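Local atomic coordinates of acyl-coenzyme A oxidase acox-1.1 (Caenorhabditis elegans, PDB entry 5K3H), a protein that catalyses the FAD-dependent, oxygen-consuming desaturation of acyl-CoAs to (2E)-enoyl-CoAs, the first step of peroxisomal beta-oxidation, releasing hydrogen peroxide. Residues Ala385-Gln397 against Ala534-Ala546. Residues are numbered along the deposited sequence; the frame is centred on the assembly and turned at random.
Sequences ALTSGLKSVVTHQ and ASRLHTRLFIVEA
G389 and T539 mark the crossing of two helices at a largely buried contact, whose axes pass 9.2 Å apart at a signed angle of -90° and whose CA atoms at these two residues are 5.8 Å apart. This perpendicular packing belongs to the alpha-helical part of the acyl-CoA oxidase fold, joining the C-alpha1 region to the C-terminal helices. Glycine suits the crossing because any CB would run into T539 OG1, which lies 3.6 Å from G389 CA. That hydroxyl is satisfied within its own helix by donating to S535 O (2.7 Å), which T539 N also uses from the opposite face of the carbonyl plane. The threonine methyl CG2 turns to V393, the two beta-branched side chains meeting tip to tip. To one side of the crossing L386, its CG anti to the backbone N (chi1 168°), crosses F542 at about a right angle and sets CD2 over the ring centre, 3.7 Å from the centroid and 9° off the normal, a CH-pi contact. An alanine in place of F542 would remove this platform and is likely to leave both methyls of L386 poorly packed and a gap beside L390 CD2. L390 and I543 lie alongside one another, pointing opposite ways, CD2 to CG1 3.9 Å. Toward the other end R540 bends at chi3, its NH2 salt-bridged to E574 and D577, while Q397 NE2 sits above one guanidinium face, toward its rim, the amide nearly perpendicular; these two donors touch without bonding. S392, H396 and A534 to R536 contribute to an ATP site shared between the dimer's subunits, consistent with the crossing bringing parts of that site together. There a water accepts from R536 NE at 3.0 Å, in the guanidinium plane, and reaches S392 OG weakly.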
ATOM      1  N   ALA B 385      -9.713  20.462 -16.421  1.00 41.83           N
ATOM      2  CA  ALA B 385      -8.277  20.267 -16.232  1.00 36.60           C
ATOM      3  C   ALA B 385      -7.926  20.069 -14.762  1.00 33.79           C
ATOM      4  O   ALA B 385      -7.193  19.135 -14.402  1.00 30.27           O
ATOM      5  CB  ALA B 385      -7.524  21.465 -16.799  1.00 35.05           C
ATOM      6  N   LEU B 386      -8.458  20.934 -13.896  1.00 30.30           N
ATOM      7  CA  LEU B 386      -8.175  20.855 -12.468  1.00 31.36           C
ATOM      8  C   LEU B 386      -8.696  19.557 -11.872  1.00 30.11           C
ATOM      9  O   LEU B 386      -8.003  18.894 -11.091  1.00 31.45           O
ATOM     10  CB  LEU B 386      -8.796  22.062 -11.766  1.00 33.98           C
ATOM     11  CG  LEU B 386      -8.842  22.019 -10.235  1.00 34.37           C
ATOM     12  CD1 LEU B 386      -7.487  22.338  -9.612  1.00 33.38           C
ATOM     13  CD2 LEU B 386      -9.943  22.965  -9.729  1.00 35.29           C
ATOM     14  N   THR B 387      -9.931  19.196 -12.218  1.00 34.17           N
ATOM     15  CA  THR B 387     -10.541  17.947 -11.775  1.00 34.61           C
ATOM     16  C   THR B 387      -9.691  16.734 -12.153  1.00 34.50           C
ATOM     17  O   THR B 387      -9.598  15.768 -11.387  1.00 34.69           O
ATOM     18  CB  THR B 387     -11.940  17.869 -12.379  1.00 35.06           C
ATOM     19  OG1 THR B 387     -12.784  18.770 -11.658  1.00 35.28           O
ATOM     20  CG2 THR B 387     -12.521  16.455 -12.320  1.00 37.48           C
ATOM     21  N   SER B 388      -9.068  16.757 -13.334  1.00 35.14           N
ATOM     22  CA  SER B 388      -8.194  15.646 -13.705  1.00 35.82           C
ATOM     23  C   SER B 388      -7.041  15.516 -12.721  1.00 33.62           C
ATOM     24  O   SER B 388      -6.680  14.406 -12.313  1.00 35.58           O
ATOM     25  CB  SER B 388      -7.634  15.850 -15.116  1.00 38.39           C
ATOM     26  OG  SER B 388      -8.598  16.435 -15.971  1.00 44.52           O
ATOM     27  N   GLY B 389      -6.433  16.643 -12.353  1.00 27.34           N
ATOM     28  CA  GLY B 389      -5.383  16.614 -11.354  1.00 26.50           C
ATOM     29  C   GLY B 389      -5.903  16.232  -9.987  1.00 27.12           C
ATOM     30  O   GLY B 389      -5.272  15.451  -9.274  1.00 30.10           O
ATOM     31  N   LEU B 390      -7.080  16.738  -9.616  1.00 27.20           N
ATOM     32  CA  LEU B 390      -7.606  16.448  -8.289  1.00 27.01           C
ATOM     33  C   LEU B 390      -7.749  14.951  -8.065  1.00 28.81           C
ATOM     34  O   LEU B 390      -7.244  14.418  -7.068  1.00 27.78           O
ATOM     35  CB  LEU B 390      -8.948  17.141  -8.082  1.00 26.00           C
ATOM     36  CG  LEU B 390      -8.901  18.601  -7.673  1.00 24.30           C
ATOM     37  CD1 LEU B 390     -10.312  19.145  -7.750  1.00 23.93           C
ATOM     38  CD2 LEU B 390      -8.341  18.725  -6.266  1.00 23.93           C
ATOM     39  N   LYS B 391      -8.424  14.253  -8.986  1.00 27.47           N
ATOM     40  CA  LYS B 391      -8.557  12.805  -8.858  1.00 30.30           C
ATOM     41  C   LYS B 391      -7.204  12.127  -8.648  1.00 28.41           C
ATOM     42  O   LYS B 391      -7.052  11.280  -7.759  1.00 29.25           O
ATOM     43  CB  LYS B 391      -9.248  12.229 -10.091  1.00 36.14           C
ATOM     44  CG  LYS B 391     -10.753  12.333 -10.079  1.00 44.16           C
ATOM     45  CD  LYS B 391     -11.307  11.832 -11.422  1.00 50.47           C
ATOM     46  CE  LYS B 391     -12.724  12.346 -11.700  1.00 53.51           C
ATOM     47  NZ  LYS B 391     -12.765  13.229 -12.917  1.00 57.18           N
ATOM     48  N   SER B 392      -6.205  12.494  -9.447  1.00 29.78           N
ATOM     49  CA  SER B 392      -4.906  11.834  -9.346  1.00 29.22           C
ATOM     50  C   SER B 392      -4.243  12.112  -7.998  1.00 26.67           C
ATOM     51  O   SER B 392      -3.772  11.187  -7.323  1.00 26.65           O
ATOM     52  CB  SER B 392      -4.009  12.274 -10.499  1.00 30.98           C
ATOM     53  OG  SER B 392      -2.712  11.726 -10.363  1.00 31.84           O
ATOM     54  N   VAL B 393      -4.180  13.386  -7.594  1.00 24.98           N
ATOM     55  CA  VAL B 393      -3.441  13.754  -6.386  1.00 23.81           C
ATOM     56  C   VAL B 393      -4.195  13.307  -5.134  1.00 23.70           C
ATOM     57  O   VAL B 393      -3.594  12.823  -4.166  1.00 22.79           O
ATOM     58  CB  VAL B 393      -3.156  15.272  -6.368  1.00 23.26           C
ATOM     59  CG1 VAL B 393      -2.606  15.722  -4.995  1.00 22.89           C
ATOM     60  CG2 VAL B 393      -2.225  15.646  -7.486  1.00 23.06           C
ATOM     61  N   VAL B 394      -5.510  13.508  -5.104  1.00 21.17           N
ATOM     62  CA  VAL B 394      -6.266  13.119  -3.920  1.00 21.57           C
ATOM     63  C   VAL B 394      -6.196  11.605  -3.714  1.00 22.36           C
ATOM     64  O   VAL B 394      -6.062  11.119  -2.583  1.00 24.57           O
ATOM     65  CB  VAL B 394      -7.720  13.610  -4.035  1.00 22.03           C
ATOM     66  CG1 VAL B 394      -8.586  12.987  -2.945  1.00 22.62           C
ATOM     67  CG2 VAL B 394      -7.795  15.155  -4.024  1.00 21.45           C
ATOM     68  N   THR B 395      -6.282  10.830  -4.793  1.00 20.43           N
ATOM     69  CA  THR B 395      -6.228   9.381  -4.638  1.00 20.55           C
ATOM     70  C   THR B 395      -4.866   8.918  -4.148  1.00 20.96           C
ATOM     71  O   THR B 395      -4.775   8.018  -3.307  1.00 20.44           O
ATOM     72  CB  THR B 395      -6.587   8.707  -5.953  1.00 20.12           C
ATOM     73  OG1 THR B 395      -7.925   9.094  -6.307  1.00 20.16           O
ATOM     74  CG2 THR B 395      -6.477   7.176  -5.828  1.00 19.93           C
ATOM     75  N   HIS B 396      -3.801   9.511  -4.677  1.00 20.26           N
ATOM     76  CA  HIS B 396      -2.452   9.149  -4.251  1.00 22.89           C
ATOM     77  C   HIS B 396      -2.203   9.572  -2.818  1.00 19.71           C
ATOM     78  O   HIS B 396      -1.730   8.771  -2.011  1.00 19.83           O
ATOM     79  CB  HIS B 396      -1.417   9.778  -5.182  1.00 28.18           C
ATOM     80  CG  HIS B 396      -0.011   9.672  -4.675  1.00 37.64           C
ATOM     81  ND1 HIS B 396       0.755   8.536  -4.835  1.00 43.12           N
ATOM     82  CD2 HIS B 396       0.763  10.558  -4.001  1.00 43.06           C
ATOM     83  CE1 HIS B 396       1.935   8.722  -4.273  1.00 45.53           C
ATOM     84  NE2 HIS B 396       1.964   9.940  -3.758  1.00 47.84           N
ATOM     85  N   GLN B 397      -2.546  10.820  -2.472  1.00 21.30           N
ATOM     86  CA  GLN B 397      -2.343  11.311  -1.109  1.00 20.81           C
ATOM     87  C   GLN B 397      -3.255  10.629  -0.101  1.00 19.46           C
ATOM     88  O   GLN B 397      -2.866  10.468   1.069  1.00 18.15           O
ATOM     89  CB  GLN B 397      -2.564  12.814  -1.051  1.00 21.11           C
ATOM     90  CG  GLN B 397      -1.467  13.565  -1.733  1.00 22.28           C
ATOM     91  CD  GLN B 397      -1.499  15.023  -1.434  1.00 22.68           C
ATOM     92  OE1 GLN B 397      -2.383  15.514  -0.741  1.00 21.54           O
ATOM     93  NE2 GLN B 397      -0.570  15.750  -2.021  1.00 24.10           N
ATOM     94  N   ALA B 534       4.569  19.748 -12.353  1.00 20.94           N
ATOM     95  CA  ALA B 534       3.854  21.015 -12.399  1.00 19.98           C
ATOM     96  C   ALA B 534       2.363  20.828 -12.147  1.00 20.30           C
ATOM     97  O   ALA B 534       1.731  21.647 -11.460  1.00 20.67           O
ATOM     98  CB  ALA B 534       4.083  21.669 -13.750  1.00 19.69           C
ATOM     99  N   SER B 535       1.777  19.775 -12.725  1.00 20.78           N
ATOM    100  CA  SER B 535       0.348  19.531 -12.564  1.00 20.76           C
ATOM    101  C   SER B 535       0.002  19.250 -11.106  1.00 21.18           C
ATOM    102  O   SER B 535      -1.052  19.674 -10.613  1.00 21.39           O
ATOM    103  CB  SER B 535      -0.080  18.365 -13.460  1.00 20.96           C
ATOM    104  OG  SER B 535       0.340  18.559 -14.799  1.00 20.94           O
ATOM    105  N   ARG B 536       0.871  18.509 -10.414  1.00 19.20           N
ATOM    106  CA  ARG B 536       0.677  18.213  -8.993  1.00 19.72           C
ATOM    107  C   ARG B 536       0.803  19.466  -8.122  1.00 19.67           C
ATOM    108  O   ARG B 536       0.014  19.675  -7.196  1.00 19.69           O
ATOM    109  CB  ARG B 536       1.688  17.153  -8.546  1.00 20.63           C
ATOM    110  CG  ARG B 536       1.452  15.782  -9.142  1.00 22.35           C
ATOM    111  CD  ARG B 536       2.249  14.704  -8.411  1.00 23.75           C
ATOM    112  NE  ARG B 536       2.373  13.492  -9.208  1.00 27.38           N
ATOM    113  CZ  ARG B 536       3.438  13.185  -9.940  1.00 28.28           C
ATOM    114  NH1 ARG B 536       4.482  13.993  -9.933  1.00 28.38           N
ATOM    115  NH2 ARG B 536       3.464  12.071 -10.666  1.00 31.31           N
ATOM    116  N   LEU B 537       1.830  20.284  -8.355  1.00 20.69           N
ATOM    117  CA  LEU B 537       1.978  21.492  -7.548  1.00 20.05           C
ATOM    118  C   LEU B 537       0.773  22.409  -7.724  1.00 18.80           C
ATOM    119  O   LEU B 537       0.274  22.994  -6.762  1.00 18.98           O
ATOM    120  CB  LEU B 537       3.286  22.200  -7.910  1.00 19.95           C
ATOM    121  CG  LEU B 537       4.581  21.458  -7.536  1.00 20.25           C
ATOM    122  CD1 LEU B 537       5.773  22.106  -8.181  1.00 19.96           C
ATOM    123  CD2 LEU B 537       4.769  21.417  -6.010  1.00 20.37           C
ATOM    124  N   HIS B 538       0.278  22.522  -8.948  1.00 20.54           N
ATOM    125  CA  HIS B 538      -0.896  23.342  -9.205  1.00 19.83           C
ATOM    126  C   HIS B 538      -2.111  22.793  -8.464  1.00 19.88           C
ATOM    127  O   HIS B 538      -2.863  23.549  -7.825  1.00 19.06           O
ATOM    128  CB  HIS B 538      -1.117  23.390 -10.715  1.00 19.67           C
ATOM    129  CG  HIS B 538      -2.411  24.009 -11.122  1.00 19.64           C
ATOM    130  ND1 HIS B 538      -2.569  25.374 -11.260  1.00 19.54           N
ATOM    131  CD2 HIS B 538      -3.595  23.446 -11.473  1.00 19.28           C
ATOM    132  CE1 HIS B 538      -3.805  25.625 -11.656  1.00 19.58           C
ATOM    133  NE2 HIS B 538      -4.444  24.475 -11.799  1.00 19.57           N
ATOM    134  N   THR B 539      -2.284  21.464  -8.500  1.00 20.34           N
ATOM    135  CA  THR B 539      -3.419  20.832  -7.842  1.00 20.48           C
ATOM    136  C   THR B 539      -3.325  20.988  -6.326  1.00 20.12           C
ATOM    137  O   THR B 539      -4.314  21.342  -5.675  1.00 19.60           O
ATOM    138  CB  THR B 539      -3.483  19.352  -8.246  1.00 20.91           C
ATOM    139  OG1 THR B 539      -3.577  19.252  -9.675  1.00 20.95           O
ATOM    140  CG2 THR B 539      -4.687  18.673  -7.613  1.00 20.72           C
ATOM    141  N   ARG B 540      -2.130  20.774  -5.759  1.00 19.98           N
ATOM    142  CA  ARG B 540      -1.924  20.982  -4.327  1.00 19.73           C
ATOM    143  C   ARG B 540      -2.144  22.444  -3.938  1.00 19.93           C
ATOM    144  O   ARG B 540      -2.660  22.730  -2.848  1.00 19.50           O
ATOM    145  CB  ARG B 540      -0.530  20.495  -3.913  1.00 19.55           C
ATOM    146  CG  ARG B 540      -0.365  18.985  -4.119  1.00 20.26           C
ATOM    147  CD  ARG B 540       1.049  18.474  -3.917  1.00 20.55           C
ATOM    148  NE  ARG B 540       1.428  18.403  -2.512  1.00 20.80           N
ATOM    149  CZ  ARG B 540       2.541  17.827  -2.070  1.00 21.55           C
ATOM    150  NH1 ARG B 540       3.384  17.272  -2.917  1.00 21.57           N
ATOM    151  NH2 ARG B 540       2.818  17.797  -0.781  1.00 22.80           N
ATOM    152  N   LEU B 541      -1.737  23.384  -4.793  1.00 19.26           N
ATOM    153  CA  LEU B 541      -1.999  24.792  -4.498  1.00 19.69           C
ATOM    154  C   LEU B 541      -3.498  25.070  -4.390  1.00 20.08           C
ATOM    155  O   LEU B 541      -3.941  25.783  -3.480  1.00 19.66           O
ATOM    156  CB  LEU B 541      -1.357  25.679  -5.563  1.00 19.99           C
ATOM    157  CG  LEU B 541      -1.912  27.101  -5.688  1.00 20.06           C
ATOM    158  CD1 LEU B 541      -1.588  27.929  -4.433  1.00 20.19           C
ATOM    159  CD2 LEU B 541      -1.352  27.751  -6.948  1.00 20.35           C
ATOM    160  N   PHE B 542      -4.295  24.512  -5.314  1.00 20.62           N
ATOM    161  CA  PHE B 542      -5.749  24.668  -5.251  1.00 22.25           C
ATOM    162  C   PHE B 542      -6.308  24.147  -3.937  1.00 22.08           C
ATOM    163  O   PHE B 542      -7.169  24.780  -3.324  1.00 23.37           O
ATOM    164  CB  PHE B 542      -6.438  23.937  -6.399  1.00 23.82           C
ATOM    165  CG  PHE B 542      -7.942  24.030  -6.325  1.00 25.74           C
ATOM    166  CD1 PHE B 542      -8.600  25.160  -6.787  1.00 26.76           C
ATOM    167  CD2 PHE B 542      -8.691  23.017  -5.738  1.00 27.11           C
ATOM    168  CE1 PHE B 542      -9.972  25.255  -6.708  1.00 26.87           C
ATOM    169  CE2 PHE B 542     -10.075  23.109  -5.651  1.00 26.94           C
ATOM    170  CZ  PHE B 542     -10.717  24.224  -6.139  1.00 27.23           C
ATOM    171  N   ILE B 543      -5.851  22.971  -3.507  1.00 19.86           N
ATOM    172  CA  ILE B 543      -6.381  22.365  -2.290  1.00 20.42           C
ATOM    173  C   ILE B 543      -6.119  23.260  -1.079  1.00 20.58           C
ATOM    174  O   ILE B 543      -7.015  23.497  -0.261  1.00 20.07           O
ATOM    175  CB  ILE B 543      -5.777  20.956  -2.113  1.00 20.09           C
ATOM    176  CG1 ILE B 543      -6.266  20.019  -3.226  1.00 20.54           C
ATOM    177  CG2 ILE B 543      -6.123  20.383  -0.738  1.00 20.25           C
ATOM    178  CD1 ILE B 543      -5.428  18.774  -3.410  1.00 20.49           C
ATOM    179  N   VAL B 544      -4.902  23.803  -0.965  1.00 19.83           N
ATOM    180  CA  VAL B 544      -4.583  24.739   0.116  1.00 20.11           C
ATOM    181  C   VAL B 544      -5.499  25.962   0.071  1.00 21.59           C
ATOM    182  O   VAL B 544      -5.976  26.434   1.109  1.00 24.68           O
ATOM    183  CB  VAL B 544      -3.102  25.156   0.055  1.00 19.53           C
ATOM    184  CG1 VAL B 544      -2.839  26.266   1.066  1.00 18.93           C
ATOM    185  CG2 VAL B 544      -2.185  23.961   0.257  1.00 19.08           C
ATOM    186  N   GLU B 545      -5.706  26.537  -1.119  1.00 22.96           N
ATOM    187  CA  GLU B 545      -6.519  27.754  -1.202  1.00 23.56           C
ATOM    188  C   GLU B 545      -7.978  27.485  -0.835  1.00 22.07           C
ATOM    189  O   GLU B 545      -8.633  28.334  -0.212  1.00 21.80           O
ATOM    190  CB  GLU B 545      -6.438  28.369  -2.603  1.00 24.10           C
ATOM    191  CG  GLU B 545      -5.079  28.943  -2.965  1.00 25.64           C
ATOM    192  CD  GLU B 545      -5.123  29.860  -4.182  1.00 26.86           C
ATOM    193  OE1 GLU B 545      -5.694  30.968  -4.094  1.00 28.08           O
ATOM    194  OE2 GLU B 545      -4.573  29.483  -5.234  1.00 31.81           O
ATOM    195  N   ALA B 546      -8.525  26.326  -1.235  1.00 23.19           N
ATOM    196  CA  ALA B 546      -9.898  26.013  -0.851  1.00 23.36           C
ATOM    197  C   ALA B 546     -10.017  25.802   0.656  1.00 23.21           C
ATOM    198  O   ALA B 546     -10.975  26.267   1.286  1.00 24.18           O
ATOM    199  CB  ALA B 546     -10.381  24.779  -1.607  1.00 23.56           C
TER
HETATM  200  O   HOH W   1      -0.117  12.004  -8.295  1.00 27.49           O